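Long-range contacts in inositol monophosphatase (Zymomonas mobilis, PDB 4N81), which probably hydrolyses phosphate monoesters such as inositol monophosphate, using magnesium as cofactor: residues R62-F68 with A79-V84; L85-D89 with F101-I105; L104-V108 with F208-L214; D110-V114 with P232-N236; P113-I117 with V128-D132. One frame throughout, in Å; residues are numbered along the deposited sequence.

Overall arrangement
Contact 1 is the first to close: it pairs edge strand 66-67 with strand 81-86 across a ten-residue loop. Contact 2 follows in series on the same strand, closing the segment with helix 91-95 against strand 102-109. Contact 3 starts on Leu104 and Ile105, where contact 2 ends, and jumps about a hundred residues to helix 208-211, setting Asp210 beside Asp86 and Asp89. Contact 4, from 110-114 to 232-236, crosses contact 3, since their segments alternate along the chain. Contact 5 closes a hairpin within the span of contact 3 and shares Pro113 and Val114 with contact 4. Together they join neighbouring strands of the larger sheet and tie two later segments to it.

Contact 1: R62-F68 with A79-V84; sequences RPEDGIF and ARRLWV
Asp65 and Arg81 form the charged part of this contact, a salt bridge whose two arginine nitrogens grip the carboxylate side-on, one to each oxygen. NE of Arg81 lies 3.1 Å from OD2 of Asp65, in the guanidinium plane but above the carboxylate plane, with a nearly straight N-H (176°). NH2 of Arg81 meets OD1 of Asp65 on its syn side at 3.0 Å. The bend of the arginine chain at chi3 (37°) turns the guanidinium back to the carboxylate. A third bond comes from the indole: NE1 of Trp83 reaches the anti side of Asp65 OD1 at 2.8 Å.

The backbones of 66-67 and 81-84 pair in parallel at the edge of the larger sheet of the fold. Gly66 N bonds to Arg81 O, Trp83 N to Gly66 O, and Phe68 N to Trp83 O.

Apolar packing completes the contact. CD2 of Leu82 presses on CA of Gly66 at 3.5 Å, where any CB would clash. Phe68 CB lies beside Val84 CG2 at 3.6 Å.

NE of Arg62 stands 4.0 Å from NH2 of Arg81, but both arginines also bridge to Asp9. Two carboxylates therefore probably offset the two like charges, and the three bonds to buried Asp65 should favour its ionised form.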
# COMPACT_ATOMS: atom_id res chain seq x y z
N ARG A 62 -24.90 -11.90 21.66
CA ARG A 62 -24.38 -11.24 22.85
C ARG A 62 -25.32 -10.15 23.28
O ARG A 62 -24.95 -8.99 23.30
CB ARG A 62 -22.98 -10.67 22.58
CG ARG A 62 -21.96 -11.76 22.32
CD ARG A 62 -21.68 -12.63 23.55
NE ARG A 62 -20.51 -13.47 23.30
CZ ARG A 62 -20.56 -14.65 22.69
NH1 ARG A 62 -21.72 -15.15 22.31
NH2 ARG A 62 -19.43 -15.33 22.46
N PRO A 63 -26.54 -10.55 23.73
CA PRO A 63 -27.59 -9.59 24.08
C PRO A 63 -27.17 -8.63 25.17
O PRO A 63 -27.59 -7.47 25.18
CB PRO A 63 -28.73 -10.49 24.57
CG PRO A 63 -28.49 -11.80 23.91
CD PRO A 63 -26.99 -11.94 23.80
N GLU A 64 -26.34 -9.11 26.09
CA GLU A 64 -25.92 -8.25 27.21
C GLU A 64 -24.71 -7.33 26.94
O GLU A 64 -24.40 -6.46 27.77
CB GLU A 64 -25.69 -9.11 28.45
CG GLU A 64 -26.83 -10.11 28.70
CD GLU A 64 -26.50 -11.09 29.81
OE1 GLU A 64 -25.39 -10.99 30.40
OE2 GLU A 64 -27.34 -11.98 30.08
N ASP A 65 -24.00 -7.54 25.82
CA ASP A 65 -22.85 -6.69 25.48
C ASP A 65 -23.22 -5.38 24.77
O ASP A 65 -24.14 -5.35 23.97
CB ASP A 65 -21.83 -7.44 24.58
CG ASP A 65 -21.24 -8.67 25.25
OD1 ASP A 65 -20.58 -9.45 24.53
OD2 ASP A 65 -21.43 -8.84 26.49
N GLY A 66 -22.44 -4.33 25.01
CA GLY A 66 -22.59 -3.11 24.25
C GLY A 66 -22.02 -3.22 22.83
O GLY A 66 -21.21 -4.13 22.52
N ILE A 67 -22.46 -2.31 21.96
CA ILE A 67 -21.83 -2.17 20.65
C ILE A 67 -21.46 -0.70 20.55
O ILE A 67 -22.34 0.18 20.64
CB ILE A 67 -22.77 -2.53 19.51
CG1 ILE A 67 -23.16 -4.01 19.61
CG2 ILE A 67 -22.11 -2.17 18.14
CD1 ILE A 67 -24.27 -4.43 18.67
N PHE A 68 -20.15 -0.45 20.42
CA PHE A 68 -19.60 0.90 20.53
C PHE A 68 -20.17 1.77 19.43
O PHE A 68 -20.37 1.29 18.30
CB PHE A 68 -18.06 0.84 20.48
CG PHE A 68 -17.40 2.19 20.47
CD1 PHE A 68 -17.13 2.83 19.26
CD2 PHE A 68 -17.03 2.82 21.66
CE1 PHE A 68 -16.52 4.09 19.22
CE2 PHE A 68 -16.41 4.08 21.64
CZ PHE A 68 -16.16 4.71 20.41
N ALA A 79 -22.50 -0.98 29.50
CA ALA A 79 -22.02 -2.32 29.81
C ALA A 79 -20.51 -2.31 30.02
O ALA A 79 -19.78 -1.50 29.41
CB ALA A 79 -22.42 -3.35 28.72
N ARG A 80 -20.05 -3.21 30.90
CA ARG A 80 -18.62 -3.42 31.10
C ARG A 80 -17.96 -3.89 29.79
O ARG A 80 -16.80 -3.51 29.55
CB ARG A 80 -18.40 -4.53 32.14
CG ARG A 80 -18.46 -4.13 33.57
CD ARG A 80 -17.79 -5.19 34.45
NE ARG A 80 -16.35 -5.30 34.19
CZ ARG A 80 -15.76 -6.32 33.55
NH1 ARG A 80 -16.47 -7.35 33.10
NH2 ARG A 80 -14.43 -6.31 33.37
N ARG A 81 -18.68 -4.68 28.98
CA ARG A 81 -18.14 -5.30 27.74
C ARG A 81 -18.77 -4.65 26.50
O ARG A 81 -20.01 -4.57 26.39
CB ARG A 81 -18.46 -6.82 27.69
CG ARG A 81 -17.78 -7.68 28.78
CD ARG A 81 -18.36 -9.11 28.92
NE ARG A 81 -18.74 -9.72 27.64
CZ ARG A 81 -18.04 -10.64 26.98
NH1 ARG A 81 -16.90 -11.10 27.46
NH2 ARG A 81 -18.50 -11.11 25.84
N LEU A 82 -17.94 -4.23 25.55
CA LEU A 82 -18.42 -3.54 24.35
C LEU A 82 -17.74 -4.12 23.12
O LEU A 82 -16.50 -4.27 23.12
CB LEU A 82 -18.02 -2.05 24.38
CG LEU A 82 -18.52 -1.14 25.49
CD1 LEU A 82 -17.98 0.27 25.27
CD2 LEU A 82 -20.03 -1.14 25.50
N TRP A 83 -18.50 -4.34 22.06
CA TRP A 83 -17.90 -4.68 20.77
C TRP A 83 -17.65 -3.42 19.93
O TRP A 83 -18.51 -2.52 19.88
CB TRP A 83 -18.84 -5.62 20.01
CG TRP A 83 -18.92 -6.97 20.69
CD1 TRP A 83 -19.75 -7.34 21.69
CD2 TRP A 83 -18.07 -8.10 20.42
NE1 TRP A 83 -19.50 -8.65 22.07
CE2 TRP A 83 -18.47 -9.13 21.30
CE3 TRP A 83 -17.01 -8.32 19.53
CZ2 TRP A 83 -17.86 -10.38 21.30
CZ3 TRP A 83 -16.40 -9.56 19.54
CH2 TRP A 83 -16.83 -10.58 20.42
N VAL A 84 -16.49 -3.35 19.27
CA VAL A 84 -16.15 -2.20 18.47
C VAL A 84 -15.93 -2.74 17.06
O VAL A 84 -15.10 -3.62 16.89
CB VAL A 84 -14.84 -1.55 18.99
CG1 VAL A 84 -14.45 -0.31 18.16
CG2 VAL A 84 -15.00 -1.13 20.46

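Contact 2: L85-D89 with F101-I105; sequences LDPID and FGTLI
Asp86 and Leu104 pair through their backbones where strands 81-86 and 102-109 run antiparallel, just before a beta bulge in the DPIDGT signature, a metal-binding motif of the inositol monophosphatase family. Asp86 N is 2.9 Å from Leu104 O, and Leu104 N returns a bond to Asp86 O, which makes this a hydrogen-bonded pair. Beyond the corner at Pro87, Asp89 and Gly102 form a second such pair, with Asp89 N 2.7 Å from Gly102 O. Three steps along one strand match two along the other, and this one-residue slip is the evidence for the bulge.

The carbonyl of Pro87 is taken up by a side chain. OG1 of Thr103 donates to Pro87 O at 2.7 Å, in the carbonyl plane, because its first torsion (chi1 -65°) sets OG1 beside the backbone N and CG2 anti to it. A valine in place of Thr103 would probably leave the Pro87 carbonyl without its hydroxyl partner and the bulged corner less firmly held.

CD1 of Leu104 touches CB of Asp89 at 3.6 Å and backs its carboxylate carbon. OD2 of Asp86 and OD2 of Asp89 crowd OD1 of Asp210 as like charges, consistent with a metal cation site. Asp86, Ile88, Asp89 and Asp210 are predicted ligands of a catalytic magnesium, and a sulfate, probably from the crystallisation liquor, lies near Asp86.

Farther out, Leu85 and Pro87 rest on helix 42-61, while Ile105 rests on helix 7-24. Within the bulged stretch, CG2 of Ile88 meets CD1 of Phe101 obliquely at 3.8 Å.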
# COMPACT_ATOMS: atom_id res chain seq x y z
N LEU A 85 -16.70 -2.25 16.08
CA LEU A 85 -16.61 -2.74 14.69
C LEU A 85 -16.17 -1.62 13.74
O LEU A 85 -16.67 -0.50 13.83
CB LEU A 85 -17.98 -3.22 14.24
CG LEU A 85 -18.67 -4.16 15.23
CD1 LEU A 85 -20.05 -4.55 14.75
CD2 LEU A 85 -17.84 -5.40 15.50
N ASP A 86 -15.23 -1.91 12.86
CA ASP A 86 -14.96 -1.04 11.74
C ASP A 86 -14.95 -1.92 10.47
O ASP A 86 -13.93 -2.59 10.21
CB ASP A 86 -13.61 -0.32 11.89
CG ASP A 86 -13.49 0.88 10.93
OD1 ASP A 86 -14.50 1.18 10.26
OD2 ASP A 86 -12.41 1.52 10.86
N PRO A 87 -16.06 -1.98 9.72
CA PRO A 87 -16.08 -2.94 8.59
C PRO A 87 -14.94 -2.72 7.58
O PRO A 87 -14.37 -3.68 7.07
CB PRO A 87 -17.40 -2.59 7.88
CG PRO A 87 -18.33 -2.14 9.06
CD PRO A 87 -17.39 -1.36 9.97
N ILE A 88 -14.60 -1.46 7.34
CA ILE A 88 -13.52 -1.11 6.40
C ILE A 88 -12.66 -0.01 7.03
O ILE A 88 -12.93 1.18 6.90
CB ILE A 88 -14.08 -0.64 5.03
CG1 ILE A 88 -14.96 -1.76 4.41
CG2 ILE A 88 -12.93 -0.25 4.06
CD1 ILE A 88 -15.75 -1.31 3.16
N ASP A 89 -11.60 -0.42 7.71
CA ASP A 89 -10.61 0.55 8.15
C ASP A 89 -9.65 0.74 6.98
O ASP A 89 -9.14 -0.24 6.44
CB ASP A 89 -9.84 0.01 9.36
CG ASP A 89 -8.84 1.02 9.87
OD1 ASP A 89 -7.62 0.76 9.74
OD2 ASP A 89 -9.29 2.09 10.35
N PHE A 101 -6.83 -2.25 3.11
CA PHE A 101 -7.88 -2.00 4.09
C PHE A 101 -8.15 -3.26 4.90
O PHE A 101 -7.81 -4.34 4.45
CB PHE A 101 -9.20 -1.53 3.43
CG PHE A 101 -9.89 -2.60 2.67
CD1 PHE A 101 -10.87 -3.39 3.27
CD2 PHE A 101 -9.57 -2.84 1.34
CE1 PHE A 101 -11.50 -4.39 2.55
CE2 PHE A 101 -10.17 -3.86 0.64
CZ PHE A 101 -11.16 -4.63 1.25
N GLY A 102 -8.75 -3.12 6.09
CA GLY A 102 -9.14 -4.33 6.85
C GLY A 102 -10.41 -4.13 7.65
O GLY A 102 -10.77 -3.01 8.04
N THR A 103 -11.11 -5.24 7.92
CA THR A 103 -12.21 -5.19 8.88
C THR A 103 -11.55 -5.28 10.25
O THR A 103 -10.73 -6.17 10.50
CB THR A 103 -13.11 -6.40 8.66
OG1 THR A 103 -13.72 -6.29 7.36
CG2 THR A 103 -14.22 -6.48 9.77
N LEU A 104 -11.95 -4.41 11.17
CA LEU A 104 -11.46 -4.50 12.55
C LEU A 104 -12.61 -4.90 13.45
O LEU A 104 -13.68 -4.26 13.38
CB LEU A 104 -10.94 -3.14 13.01
CG LEU A 104 -9.87 -2.48 12.14
CD1 LEU A 104 -9.34 -1.17 12.76
CD2 LEU A 104 -8.70 -3.49 12.01
N ILE A 105 -12.40 -5.91 14.29
CA ILE A 105 -13.40 -6.28 15.30
C ILE A 105 -12.68 -6.32 16.66
O ILE A 105 -11.63 -6.96 16.80
CB ILE A 105 -13.96 -7.67 14.96
CG1 ILE A 105 -14.72 -7.60 13.61
CG2 ILE A 105 -14.82 -8.26 16.14
CD1 ILE A 105 -14.74 -8.90 12.85

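Contact 3: L104-V108 with F208-L214; sequences LIALV and FYDFAAL
Val108 meets the Phe208 ring at its CZ and CE2 atoms. CG1 of Val108 lies at the ring edge, in plane, whereas CG2 comes in obliquely, 3.6 Å from Phe208 CZ. CE1 of Phe211 also lies at the edge, and one face carries CB of Ala212, 3.5 Å above the plane and offset toward the rim. Both valine methyls reach the ring because CG1 is anti to the backbone N (chi1 170°) and CG2 anti to the carbonyl carbon. With an alanine at Val108 both methyls are gone, and the CZ end of the Phe208 ring would probably face a gap and be freer to shift.

Small side chains then let the two backbones come close, with CA of Ala106 and CA of Ala213 4.5 Å apart. CB of Ala106 lies 3.6 Å from Ala213 N and also touches CB of Ala212. CB of Ala213 sits 3.5 Å from Ile105 O. CD1 of Leu104 meets Tyr209 O and, at 3.4 Å, Asp210 O. No hydrogen bond links the two segments; they meet by van der Waals packing. Asp210 is a predicted magnesium ligand; its CB is directed away from the strand, and its OD2 accepts from the backbone N of Lys207.

Val108 packs on the weakly bonded helix about 208-211, Ala106 on the link at Ala212 and Ala213, and Leu104 reaches Leu214, where helix 214-220 starts. Ile105 and Leu107 point the other way, toward helix 7-24. Val84 of strand 81-86 and Ile118 of strand 112-120 flank the packed side.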
# COMPACT_ATOMS: atom_id res chain seq x y z
N LEU A 104 -11.95 -4.41 11.17
CA LEU A 104 -11.46 -4.50 12.55
C LEU A 104 -12.61 -4.90 13.45
O LEU A 104 -13.68 -4.26 13.38
CB LEU A 104 -10.94 -3.14 13.01
CG LEU A 104 -9.87 -2.48 12.14
CD1 LEU A 104 -9.34 -1.17 12.76
CD2 LEU A 104 -8.70 -3.49 12.01
N ILE A 105 -12.40 -5.91 14.29
CA ILE A 105 -13.40 -6.28 15.30
C ILE A 105 -12.68 -6.32 16.66
O ILE A 105 -11.63 -6.96 16.80
CB ILE A 105 -13.96 -7.67 14.96
CG1 ILE A 105 -14.72 -7.60 13.61
CG2 ILE A 105 -14.82 -8.26 16.14
CD1 ILE A 105 -14.74 -8.90 12.85
N ALA A 106 -13.27 -5.74 17.69
CA ALA A 106 -12.62 -5.80 18.98
C ALA A 106 -13.64 -6.02 20.06
O ALA A 106 -14.79 -5.63 19.89
CB ALA A 106 -11.88 -4.51 19.23
N LEU A 107 -13.23 -6.70 21.14
CA LEU A 107 -14.02 -6.75 22.38
C LEU A 107 -13.24 -5.94 23.42
O LEU A 107 -12.02 -6.11 23.55
CB LEU A 107 -14.15 -8.20 22.88
CG LEU A 107 -14.85 -8.37 24.23
CD1 LEU A 107 -16.25 -7.73 24.21
CD2 LEU A 107 -14.94 -9.87 24.62
N VAL A 108 -13.96 -5.09 24.18
CA VAL A 108 -13.36 -4.10 25.03
C VAL A 108 -14.02 -4.28 26.40
O VAL A 108 -15.23 -4.43 26.47
CB VAL A 108 -13.65 -2.70 24.47
CG1 VAL A 108 -13.24 -1.64 25.44
CG2 VAL A 108 -12.90 -2.49 23.17
N PHE A 208 -11.83 5.46 18.09
CA PHE A 208 -11.62 4.20 18.82
C PHE A 208 -11.84 2.98 17.89
O PHE A 208 -11.16 1.94 18.02
CB PHE A 208 -12.56 4.13 20.05
CG PHE A 208 -12.25 2.97 21.00
CD1 PHE A 208 -10.95 2.67 21.37
CD2 PHE A 208 -13.28 2.23 21.57
CE1 PHE A 208 -10.66 1.61 22.27
CE2 PHE A 208 -13.03 1.18 22.50
CZ PHE A 208 -11.71 0.87 22.85
N TYR A 209 -12.74 3.12 16.92
CA TYR A 209 -13.01 2.06 15.94
C TYR A 209 -11.73 1.73 15.19
O TYR A 209 -11.59 0.61 14.68
CB TYR A 209 -13.97 2.58 14.82
CG TYR A 209 -15.25 3.17 15.28
CD1 TYR A 209 -16.36 2.34 15.54
CD2 TYR A 209 -15.39 4.53 15.46
CE1 TYR A 209 -17.58 2.85 15.96
CE2 TYR A 209 -16.59 5.06 15.90
CZ TYR A 209 -17.69 4.23 16.15
OH TYR A 209 -18.90 4.79 16.57
N ASP A 210 -10.86 2.71 15.03
CA ASP A 210 -9.66 2.48 14.24
C ASP A 210 -8.50 1.80 15.00
O ASP A 210 -7.60 1.30 14.33
CB ASP A 210 -9.09 3.80 13.71
CG ASP A 210 -10.11 4.64 12.89
OD1 ASP A 210 -10.93 4.04 12.15
OD2 ASP A 210 -10.08 5.89 13.03
N PHE A 211 -8.49 1.79 16.34
CA PHE A 211 -7.34 1.22 17.07
C PHE A 211 -7.64 0.17 18.13
O PHE A 211 -6.72 -0.58 18.59
CB PHE A 211 -6.39 2.32 17.64
CG PHE A 211 -7.04 3.24 18.65
CD1 PHE A 211 -7.12 2.88 19.99
CD2 PHE A 211 -7.56 4.46 18.26
CE1 PHE A 211 -7.69 3.75 20.95
CE2 PHE A 211 -8.14 5.32 19.18
CZ PHE A 211 -8.21 4.97 20.54
N ALA A 212 -8.93 0.09 18.51
CA ALA A 212 -9.28 -0.86 19.57
C ALA A 212 -8.76 -2.26 19.23
O ALA A 212 -8.12 -2.89 20.07
CB ALA A 212 -10.83 -0.91 19.79
N ALA A 213 -9.03 -2.74 18.01
CA ALA A 213 -8.61 -4.14 17.65
C ALA A 213 -7.08 -4.26 17.59
O ALA A 213 -6.53 -5.38 17.72
CB ALA A 213 -9.20 -4.54 16.27
N LEU A 214 -6.41 -3.16 17.28
CA LEU A 214 -4.97 -3.26 17.04
C LEU A 214 -4.19 -3.54 18.30
O LEU A 214 -3.11 -4.18 18.27
CB LEU A 214 -4.45 -1.95 16.44
CG LEU A 214 -5.25 -1.42 15.23
CD1 LEU A 214 -4.68 -0.10 14.85
CD2 LEU A 214 -5.19 -2.41 14.05

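Contact 4: D110-V114 with P232-N236; sequences DGRPV and PLNKN
Gly111 O accepts from Lys235 N at 3.0 Å, on a lone pair and in the carbonyl plane, although the N-H is bent (130°). This is the one hydrogen bond between the turn of the hairpin formed by strands 102-109 and 112-120 and the loop 232-236, which itself holds an Asx turn. Gly111 has a positive phi (82°), which by itself favours glycine, and CB of Asn234 packs 3.2 Å from Gly111 O.

In the Asx turn, OD1 of Asn234 receives the backbone N of Asn236 at 3.0 Å, from above the amide carbonyl plane. The amide is placed for this by CG sitting between the backbone N and carbonyl carbon (chi1 69°).

Arg112 starts away from the loop but bends at chi2, which brings its guanidinium back to it. Arg112, Pro232 and Asn234 all touch crystal neighbours, so the lattice may influence this pose. CD of Arg112 passes 3.8 Å from Leu233 O and runs on by CB of Asn234. The extended Lys235 chain packs on Phe68 and Leu82, and Lys235 also touches Phe208. Over the centre of the Arg112 guanidinium, on one face, CB of Pro232 stands 3.6 Å above the plane.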
# COMPACT_ATOMS: atom_id res chain seq x y z
N ASP A 110 -14.13 -2.70 30.46
CA ASP A 110 -13.72 -1.55 31.27
C ASP A 110 -12.90 -0.56 30.43
O ASP A 110 -11.90 0.03 30.90
CB ASP A 110 -12.92 -2.03 32.47
CG ASP A 110 -13.67 -3.09 33.27
OD1 ASP A 110 -13.02 -4.06 33.68
OD2 ASP A 110 -14.91 -2.99 33.48
N GLY A 111 -13.29 -0.42 29.17
CA GLY A 111 -12.70 0.56 28.29
C GLY A 111 -11.40 0.07 27.66
O GLY A 111 -10.88 0.75 26.79
N ARG A 112 -10.89 -1.12 28.06
CA ARG A 112 -9.65 -1.68 27.47
C ARG A 112 -9.87 -2.79 26.43
O ARG A 112 -10.57 -3.72 26.72
CB ARG A 112 -8.74 -2.27 28.57
CG ARG A 112 -8.30 -1.26 29.65
CD ARG A 112 -7.40 -0.10 29.07
NE ARG A 112 -7.11 0.86 30.17
CZ ARG A 112 -6.08 0.70 30.98
NH1 ARG A 112 -5.25 -0.33 30.77
NH2 ARG A 112 -5.85 1.56 31.96
N PRO A 113 -9.24 -2.69 25.23
CA PRO A 113 -9.40 -3.84 24.31
C PRO A 113 -8.84 -5.10 24.92
O PRO A 113 -7.73 -5.07 25.47
CB PRO A 113 -8.52 -3.46 23.10
CG PRO A 113 -8.45 -1.94 23.14
CD PRO A 113 -8.50 -1.58 24.63
N VAL A 114 -9.56 -6.20 24.78
CA VAL A 114 -9.06 -7.49 25.26
C VAL A 114 -9.04 -8.52 24.12
O VAL A 114 -8.46 -9.61 24.26
CB VAL A 114 -9.88 -8.04 26.42
CG1 VAL A 114 -9.81 -7.07 27.63
CG2 VAL A 114 -11.34 -8.25 25.97
N PRO A 232 -1.87 3.90 28.49
CA PRO A 232 -2.72 2.92 27.77
C PRO A 232 -3.75 3.55 26.89
O PRO A 232 -4.31 4.59 27.25
CB PRO A 232 -3.52 2.25 28.89
CG PRO A 232 -2.72 2.45 30.12
CD PRO A 232 -1.98 3.77 29.95
N LEU A 233 -4.04 2.92 25.76
CA LEU A 233 -5.10 3.38 24.89
C LEU A 233 -6.37 2.76 25.42
O LEU A 233 -6.39 1.60 25.87
CB LEU A 233 -4.83 2.91 23.47
CG LEU A 233 -3.59 3.56 22.84
CD1 LEU A 233 -3.13 2.87 21.54
CD2 LEU A 233 -3.94 5.06 22.58
N ASN A 234 -7.44 3.54 25.40
CA ASN A 234 -8.73 3.06 25.88
C ASN A 234 -9.84 3.71 25.10
O ASN A 234 -9.59 4.51 24.17
CB ASN A 234 -8.88 3.17 27.41
CG ASN A 234 -8.97 4.60 27.93
OD1 ASN A 234 -9.31 5.53 27.19
ND2 ASN A 234 -8.69 4.76 29.24
N LYS A 235 -11.07 3.40 25.48
CA LYS A 235 -12.24 3.77 24.71
C LYS A 235 -12.32 5.27 24.55
O LYS A 235 -12.91 5.81 23.61
CB LYS A 235 -13.50 3.29 25.46
CG LYS A 235 -14.79 3.85 24.87
CD LYS A 235 -16.06 3.56 25.72
CE LYS A 235 -17.14 4.64 25.42
NZ LYS A 235 -18.50 4.31 25.89
N ASN A 236 -11.70 5.96 25.49
CA ASN A 236 -11.73 7.40 25.47
C ASN A 236 -10.51 8.19 24.96
O ASN A 236 -10.54 9.43 24.98
CB ASN A 236 -12.16 7.87 26.83
CG ASN A 236 -13.50 8.45 26.75
OD1 ASN A 236 -14.53 7.73 26.47
ND2 ASN A 236 -13.53 9.79 26.86

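Contact 5: P113-I117 with V128-D132; sequences PVLGI and VGVKD
The beta hairpin of strands 112-120 and 125-130 sets Gly116 against Gly129 as an antiparallel hydrogen-bonded pair. The N-to-C directions of 113-117 and 128-130 lie 171° apart, nearly antiparallel. Gly129 N donates to Gly116 O at 2.8 Å, and Gly116 N donates to Gly129 O at 2.9 Å. CA of Leu115 approaches Gly129 O at 3.3 Å, a CA-H...O contact beside the glycine bonds.

On either side of the glycine pair lie non-hydrogen-bonded pairs. In one of them Ile117 and Val128 run side by side, with CG1 of Ile117 4.0 Å from CG2 of Val128. The isoleucine offers this branch because CG1 lies beside the backbone N (chi1 -74°). In the other, Leu115 pairs with Val130, and CG1 of Val130 packs 3.7 Å from Val114 O.

Strand 112-120 is not regular here: Val114 and Leu115 both face Leu107 of strand 102-109, which makes a classic beta bulge. At the bulge itself, Lys131 N bonds to Val114 O at 3.0 Å, though its N-H is bent (134°), while CB of Lys131 packs on the same carbonyl oxygen. Leu115, Ile117, Val128 and Val130 share one face of the sheet, against helix 7-24, where Ile117 meets Ala13 and Val130 meets Ile10.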
# COMPACT_ATOMS: atom_id res chain seq x y z
N PRO A 113 -9.24 -2.69 25.23
CA PRO A 113 -9.40 -3.84 24.31
C PRO A 113 -8.84 -5.10 24.92
O PRO A 113 -7.73 -5.07 25.47
CB PRO A 113 -8.52 -3.46 23.10
CG PRO A 113 -8.45 -1.94 23.14
CD PRO A 113 -8.50 -1.58 24.63
N VAL A 114 -9.56 -6.20 24.78
CA VAL A 114 -9.06 -7.49 25.26
C VAL A 114 -9.04 -8.52 24.12
O VAL A 114 -8.46 -9.61 24.26
CB VAL A 114 -9.88 -8.04 26.42
CG1 VAL A 114 -9.81 -7.07 27.63
CG2 VAL A 114 -11.34 -8.25 25.97
N LEU A 115 -9.62 -8.17 22.97
CA LEU A 115 -9.58 -9.12 21.83
C LEU A 115 -9.65 -8.29 20.57
O LEU A 115 -10.39 -7.32 20.55
CB LEU A 115 -10.86 -10.03 21.93
CG LEU A 115 -11.25 -11.07 20.88
CD1 LEU A 115 -12.41 -11.87 21.54
CD2 LEU A 115 -11.74 -10.50 19.60
N GLY A 116 -8.91 -8.66 19.52
CA GLY A 116 -8.95 -7.87 18.30
C GLY A 116 -8.69 -8.76 17.10
O GLY A 116 -7.86 -9.67 17.16
N ILE A 117 -9.37 -8.49 15.99
CA ILE A 117 -9.07 -9.13 14.72
C ILE A 117 -8.88 -8.03 13.68
O ILE A 117 -9.68 -7.03 13.67
CB ILE A 117 -10.23 -10.10 14.28
CG1 ILE A 117 -10.21 -11.38 15.15
CG2 ILE A 117 -10.08 -10.51 12.80
CD1 ILE A 117 -11.24 -12.45 14.73
N VAL A 128 -5.13 -12.20 14.72
CA VAL A 128 -6.01 -12.34 15.89
C VAL A 128 -5.17 -12.12 17.14
O VAL A 128 -4.17 -12.83 17.35
CB VAL A 128 -6.60 -13.75 15.98
CG1 VAL A 128 -7.59 -13.83 17.17
CG2 VAL A 128 -7.28 -14.11 14.65
N GLY A 129 -5.59 -11.17 17.99
CA GLY A 129 -4.91 -10.93 19.26
C GLY A 129 -5.88 -11.04 20.42
O GLY A 129 -7.08 -10.71 20.28
N VAL A 130 -5.40 -11.50 21.58
CA VAL A 130 -6.29 -11.69 22.73
C VAL A 130 -5.41 -11.53 23.97
O VAL A 130 -4.21 -11.89 23.95
CB VAL A 130 -6.86 -13.15 22.81
CG1 VAL A 130 -7.91 -13.26 23.91
CG2 VAL A 130 -7.43 -13.61 21.49
N LYS A 131 -6.02 -11.08 25.05
CA LYS A 131 -5.30 -10.64 26.23
C LYS A 131 -4.45 -11.79 26.78
O LYS A 131 -3.37 -11.57 27.32
CB LYS A 131 -6.37 -10.24 27.27
CG LYS A 131 -5.91 -10.09 28.70
CD LYS A 131 -7.11 -9.71 29.59
CE LYS A 131 -6.69 -9.46 31.03
NZ LYS A 131 -7.79 -8.74 31.76
N ASP A 132 -4.91 -13.03 26.63
CA ASP A 132 -4.21 -14.13 27.31
C ASP A 132 -3.52 -15.15 26.38
O ASP A 132 -3.22 -16.27 26.78
CB ASP A 132 -5.11 -14.83 28.37
CG ASP A 132 -6.43 -15.35 27.81
OD1 ASP A 132 -6.67 -15.27 26.59
OD2 ASP A 132 -7.25 -15.86 28.61